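Local coordinates for putative branched-chain amino acid aminotransferase IlvE (PDB 4DQN), which probably catalyses the reversible, pyridoxal-phosphate-dependent transfer of the amino group from leucine, isoleucine or valine to 2-oxoglutarate, at residues T168-Q173 and Q207-I212; S294-V299 and H306-E311. One frame throughout, in Å; residues are numbered along the deposited sequence.

Overall arrangement
Both contacts lie in the mixed sheet that holds strands 168-172, 211-214, 292-301 and 304-307, and their centres are 11 Å apart. Strand 168-172 has a neighbour along each edge: 211-214 in contact 1, and 292-301, whose other partners include 304-307 in contact 2. Where the two contacts meet, T168 O lies 2.9 Å from G297 N and N169 OD1 lies 2.9 Å from G298 N, both probable hydrogen bonds, while F170 packs on I296 and I172 on V299. Contact 1 is the nearer to the cofactor site: the side chain of D210 is about 11 Å from that of K188, the predicted pyridoxal phosphate lysine, which carries no cofactor here. Contact 2 lies away from that site.

Contact 1. Residues T168-Q173 and Q207-I212; sequences TNFLIQ and QFSDVI
The ring of F208 carries L171 CB over one face, a CH-pi contact 4.0 Å from the centroid, and meets the backbone carbonyl carbon of N169 at its edge. With chi1 at -65°, F208 CG stands anti to its own carbonyl carbon, which swings the ring up against strand 168-172. On the F170 ring, S209 CB sits over one face, a second CH-pi contact, 4.1 Å from the centroid, and D210 O approaches obliquely. I212 CD1 packs against F170 CB at 3.8 Å, and I212 CG1 comes to the ring obliquely.

Three backbone bonds join the segments. S209 N gives a nearly straight bond to N169 O, 3.0 Å long, and L171 N bonds to D210 O. I212 N reaches L171 O at 2.8 Å, beside a close CA-H...O contact from V211. Within its own segment D210 OD1 accepts from the N of the next residue, V211, at 2.7 Å. A water bridges N169 ND2 and Q207 O, while the amide's other end is held by G298 of strand 292-301.

Q207, with positive phi, closes helix 190-205 as the C-prime residue of a Schellman motif. The chain then enters strand 211-214, parallel to 168-172, completing a beta-alpha-beta unit; strand 292-301 flanks 168-172 along its other edge, and I212 packs on strand 222-225.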
loop_
_atom_site.group_PDB
_atom_site.type_symbol
_atom_site.label_atom_id
_atom_site.label_comp_id
_atom_site.label_asym_id
_atom_site.label_seq_id
_atom_site.Cartn_x
_atom_site.Cartn_y
_atom_site.Cartn_z
ATOM N N THR A 168 21.295 10.631 16.232
ATOM C CA THR A 168 21.224 11.097 14.847
ATOM C C THR A 168 20.104 12.121 14.741
ATOM O O THR A 168 19.275 12.243 15.651
ATOM C CB THR A 168 20.971 9.954 13.827
ATOM O OG1 THR A 168 19.678 9.375 14.051
ATOM C CG2 THR A 168 22.048 8.877 13.919
ATOM N N ASN A 169 20.074 12.844 13.629
ATOM C CA ASN A 169 19.126 13.937 13.461
ATOM C C ASN A 169 17.977 13.551 12.542
ATOM O O ASN A 169 18.158 12.764 11.606
ATOM C CB ASN A 169 19.846 15.186 12.921
ATOM C CG ASN A 169 20.999 15.629 13.811
ATOM O OD1 ASN A 169 20.866 15.695 15.034
ATOM N ND2 ASN A 169 22.144 15.922 13.198
ATOM N N PHE A 170 16.801 14.119 12.804
ATOM C CA PHE A 170 15.597 13.775 12.053
ATOM C C PHE A 170 14.895 15.029 11.586
ATOM O O PHE A 170 15.075 16.098 12.182
ATOM C CB PHE A 170 14.650 12.950 12.919
ATOM C CG PHE A 170 15.174 11.580 13.224
ATOM C CD1 PHE A 170 14.857 10.503 12.399
ATOM C CD2 PHE A 170 16.013 11.375 14.307
ATOM C CE1 PHE A 170 15.351 9.237 12.666
ATOM C CE2 PHE A 170 16.511 10.113 14.586
ATOM C CZ PHE A 170 16.176 9.040 13.766
ATOM N N LEU A 171 14.091 14.888 10.534
ATOM C CA LEU A 171 13.428 16.026 9.886
ATOM C C LEU A 171 11.901 15.920 9.968
ATOM O O LEU A 171 11.323 14.898 9.592
ATOM C CB LEU A 171 13.854 16.104 8.410
ATOM C CG LEU A 171 13.068 17.062 7.502
ATOM C CD1 LEU A 171 13.373 18.506 7.883
ATOM C CD2 LEU A 171 13.366 16.818 6.020
ATOM N N ILE A 172 11.240 16.962 10.463
ATOM C CA ILE A 172 9.780 17.048 10.318
ATOM C C ILE A 172 9.441 17.754 9.006
ATOM O O ILE A 172 9.783 18.924 8.833
ATOM C CB ILE A 172 9.143 17.808 11.486
ATOM C CG1 ILE A 172 9.438 17.080 12.800
ATOM C CG2 ILE A 172 7.640 17.934 11.270
ATOM C CD1 ILE A 172 8.962 17.818 14.042
ATOM N N GLN A 173 8.789 17.049 8.080
ATOM C CA GLN A 173 8.505 17.605 6.753
ATOM C C GLN A 173 7.012 17.492 6.479
ATOM O O GLN A 173 6.525 16.435 6.076
ATOM C CB GLN A 173 9.331 16.884 5.664
ATOM C CG GLN A 173 9.224 17.485 4.248
ATOM C CD GLN A 173 9.878 18.857 4.122
ATOM O OE1 GLN A 173 10.825 19.173 4.844
ATOM N NE2 GLN A 173 9.371 19.680 3.203
ATOM N N GLN A 207 20.636 15.083 4.575
ATOM C CA GLN A 207 21.476 14.448 5.588
ATOM C C GLN A 207 20.783 14.194 6.928
ATOM O O GLN A 207 21.425 14.198 7.986
ATOM C CB GLN A 207 22.794 15.212 5.766
ATOM C CG GLN A 207 23.621 15.290 4.487
ATOM C CD GLN A 207 24.967 15.950 4.715
ATOM O OE1 GLN A 207 25.276 16.391 5.824
ATOM N NE2 GLN A 207 25.777 16.025 3.664
ATOM N N PHE A 208 19.478 13.950 6.877
ATOM C CA PHE A 208 18.766 13.454 8.047
ATOM C C PHE A 208 18.556 11.944 7.924
ATOM O O PHE A 208 18.491 11.405 6.814
ATOM C CB PHE A 208 17.427 14.183 8.220
ATOM C CG PHE A 208 17.573 15.647 8.527
ATOM C CD1 PHE A 208 17.848 16.071 9.823
ATOM C CD2 PHE A 208 17.450 16.600 7.523
ATOM C CE1 PHE A 208 17.992 17.414 10.115
ATOM C CE2 PHE A 208 17.592 17.957 7.808
ATOM C CZ PHE A 208 17.866 18.361 9.103
ATOM N N SER A 209 18.455 11.268 9.063
ATOM C CA SER A 209 18.249 9.822 9.090
ATOM C C SER A 209 16.908 9.426 8.494
ATOM O O SER A 209 16.813 8.485 7.706
ATOM C CB SER A 209 18.321 9.311 10.528
ATOM O OG SER A 209 19.611 9.503 11.057
ATOM N N ASP A 210 15.868 10.152 8.886
ATOM C CA ASP A 210 14.516 9.853 8.441
ATOM C C ASP A 210 13.617 11.048 8.736
ATOM O O ASP A 210 14.069 12.069 9.269
ATOM C CB ASP A 210 13.983 8.604 9.154
ATOM C CG ASP A 210 12.983 7.828 8.313
ATOM O OD1 ASP A 210 12.340 8.430 7.419
ATOM O OD2 ASP A 210 12.829 6.612 8.554
ATOM N N VAL A 211 12.348 10.913 8.374
ATOM C CA VAL A 211 11.351 11.934 8.641
ATOM C C VAL A 211 10.578 11.580 9.919
ATOM O O VAL A 211 10.313 10.399 10.186
ATOM C CB VAL A 211 10.401 12.107 7.405
ATOM C CG1 VAL A 211 8.990 12.476 7.815
ATOM C CG2 VAL A 211 10.957 13.149 6.445
ATOM N N ILE A 212 10.274 12.587 10.739
ATOM C CA ILE A 212 9.283 12.428 11.805
ATOM C C ILE A 212 7.961 12.976 11.270
ATOM O O ILE A 212 7.880 14.132 10.854
ATOM C CB ILE A 212 9.699 13.160 13.098
ATOM C CG1 ILE A 212 10.903 12.463 13.734
ATOM C CG2 ILE A 212 8.570 13.192 14.103
ATOM C CD1 ILE A 212 11.440 13.192 14.961
HETATM O O HOH W 1 22.122 15.726 10.402
#

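Contact 2. Residues S294-V299 and H306-E311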
loop_
_atom_site.group_PDB
_atom_site.type_symbol
_atom_site.label_atom_id
_atom_site.label_comp_id
_atom_site.label_asym_id
_atom_site.label_seq_id
_atom_site.Cartn_x
_atom_site.Cartn_y
_atom_site.Cartn_z
ATOM N N SER A 294 17.003 4.395 18.911
ATOM C CA SER A 294 17.836 5.331 18.172
ATOM C C SER A 294 17.710 6.681 18.855
ATOM O O SER A 294 16.691 7.350 18.701
ATOM C CB SER A 294 17.378 5.455 16.715
ATOM O OG SER A 294 17.385 4.196 16.064
ATOM N N PRO A 295 18.736 7.082 19.622
ATOM C CA PRO A 295 18.694 8.378 20.314
ATOM C C PRO A 295 18.573 9.525 19.317
ATOM O O PRO A 295 19.232 9.513 18.266
ATOM C CB PRO A 295 20.058 8.446 21.017
ATOM C CG PRO A 295 20.504 6.994 21.149
ATOM C CD PRO A 295 19.991 6.349 19.880
ATOM N N ILE A 296 17.723 10.499 19.619
ATOM C CA ILE A 296 17.590 11.646 18.729
ATOM C C ILE A 296 18.485 12.767 19.236
ATOM O O ILE A 296 18.386 13.172 20.398
ATOM C CB ILE A 296 16.113 12.113 18.609
ATOM C CG1 ILE A 296 15.292 11.047 17.875
ATOM C CG2 ILE A 296 16.022 13.454 17.888
ATOM C CD1 ILE A 296 13.777 11.212 17.998
ATOM N N GLY A 297 19.385 13.236 18.377
ATOM C CA GLY A 297 20.213 14.381 18.701
ATOM C C GLY A 297 19.355 15.618 18.555
ATOM O O GLY A 297 18.934 16.223 19.545
ATOM N N GLY A 298 19.065 15.969 17.307
ATOM C CA GLY A 298 18.240 17.125 17.024
ATOM C C GLY A 298 17.138 16.829 16.025
ATOM O O GLY A 298 17.229 15.890 15.222
ATOM N N VAL A 299 16.086 17.634 16.083
ATOM C CA VAL A 299 14.995 17.541 15.125
ATOM C C VAL A 299 14.879 18.885 14.396
ATOM O O VAL A 299 14.824 19.938 15.038
ATOM C CB VAL A 299 13.663 17.185 15.820
ATOM C CG1 VAL A 299 12.513 17.306 14.840
ATOM C CG2 VAL A 299 13.720 15.756 16.364
ATOM N N HIS A 306 15.994 21.665 16.856
ATOM C CA HIS A 306 15.819 21.529 18.294
ATOM C C HIS A 306 16.635 20.366 18.847
ATOM O O HIS A 306 16.441 19.213 18.438
ATOM C CB HIS A 306 14.346 21.324 18.645
ATOM C CG HIS A 306 14.074 21.365 20.119
ATOM N ND1 HIS A 306 13.604 22.492 20.756
ATOM C CD2 HIS A 306 14.236 20.427 21.083
ATOM C CE1 HIS A 306 13.477 22.247 22.048
ATOM N NE2 HIS A 306 13.857 21.002 22.273
ATOM N N VAL A 307 17.539 20.668 19.775
ATOM C CA VAL A 307 18.383 19.641 20.380
ATOM C C VAL A 307 17.867 19.357 21.778
ATOM O O VAL A 307 17.776 20.260 22.610
ATOM C CB VAL A 307 19.871 20.067 20.417
ATOM C CG1 VAL A 307 20.697 19.075 21.226
ATOM C CG2 VAL A 307 20.422 20.155 19.013
ATOM N N PHE A 308 17.493 18.108 22.027
ATOM C CA PHE A 308 16.958 17.732 23.331
ATOM C C PHE A 308 18.058 17.631 24.375
ATOM O O PHE A 308 18.010 18.292 25.413
ATOM C CB PHE A 308 16.201 16.403 23.234
ATOM C CG PHE A 308 15.050 16.442 22.274
ATOM C CD1 PHE A 308 13.798 16.865 22.697
ATOM C CD2 PHE A 308 15.222 16.070 20.947
ATOM C CE1 PHE A 308 12.736 16.911 21.818
ATOM C CE2 PHE A 308 14.165 16.117 20.051
ATOM C CZ PHE A 308 12.918 16.537 20.485
ATOM N N TYR A 309 19.052 16.797 24.095
ATOM C CA TYR A 309 20.087 16.506 25.074
ATOM C C TYR A 309 21.451 16.890 24.533
ATOM O O TYR A 309 22.147 17.727 25.109
ATOM C CB TYR A 309 20.059 15.019 25.448
ATOM C CG TYR A 309 21.057 14.682 26.530
ATOM C CD1 TYR A 309 22.278 14.109 26.214
ATOM C CD2 TYR A 309 20.791 14.974 27.855
ATOM C CE1 TYR A 309 23.199 13.814 27.188
ATOM C CE2 TYR A 309 21.709 14.680 28.846
ATOM C CZ TYR A 309 22.912 14.104 28.498
ATOM O OH TYR A 309 23.839 13.796 29.460
ATOM N N SER A 310 21.824 16.279 23.412
ATOM C CA SER A 310 23.105 16.547 22.776
ATOM C C SER A 310 23.104 16.019 21.352
ATOM O O SER A 310 22.361 15.088 21.030
ATOM C CB SER A 310 24.239 15.883 23.556
ATOM O OG SER A 310 25.439 15.961 22.811
ATOM N N GLU A 311 23.941 16.601 20.501
ATOM C CA GLU A 311 24.043 16.129 19.128
ATOM C C GLU A 311 25.024 14.982 19.027
ATOM O O GLU A 311 25.037 14.253 18.034
ATOM C CB GLU A 311 24.495 17.256 18.199
ATOM C CG GLU A 311 23.418 18.263 17.885
ATOM C CD GLU A 311 23.907 19.339 16.944
ATOM O OE1 GLU A 311 24.131 19.030 15.755
ATOM O OE2 GLU A 311 24.068 20.489 17.402
HETATM O O HOH W 2 19.345 15.338 21.953
#
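H306 faces V299 as an antiparallel hydrogen-bonded pair, and both of its backbone polar atoms are used: H306 N bonds to V299 O at 2.8 Å, almost straight at 175°, and H306 O accepts from V299 N at 2.9 Å. H306 O also receives a close CA-H...O contact from G298. The imidazole extends over the next residue but one, so that H306 CD2 lies 3.8 Å above the plane of the F308 ring, offset toward its rim.

V307 follows opposite G298 in a non-hydrogen-bonded pair, CA to CA only 4.2 Å; its CG1 reaches G297 O. These pairs belong to the beta hairpin of strands 292-301 and 304-307, and the regular pairing stops here as the second chain turns off into a loop.

At F308 the backbone N still makes a weak bond to G297 O, 3.4 Å long. F308 CG is anti to the carbonyl carbon (chi1 -60°), which brings the ring back alongside strand 292-301. V299 CG2 meets the ring edge in plane at F308 CE2, 3.7 Å away, and I296 CG2 comes to the same carbon obliquely. F281, A284 and L278 also touch this side chain.

Y309 joins through water: Y309 N donates to a water that lies 2.6 Å from G297 O and probably bonds to it, though other acceptors compete for its protons. S310 then brings its carbonyl oxygen over G297 CA in a CA-H...O contact, while S310 OG is bonded to the N atoms of T312 and E313. Last comes E311, whose CA lies 4.2 Å from G297 CA; a glycine with no side chain there permits so near an approach.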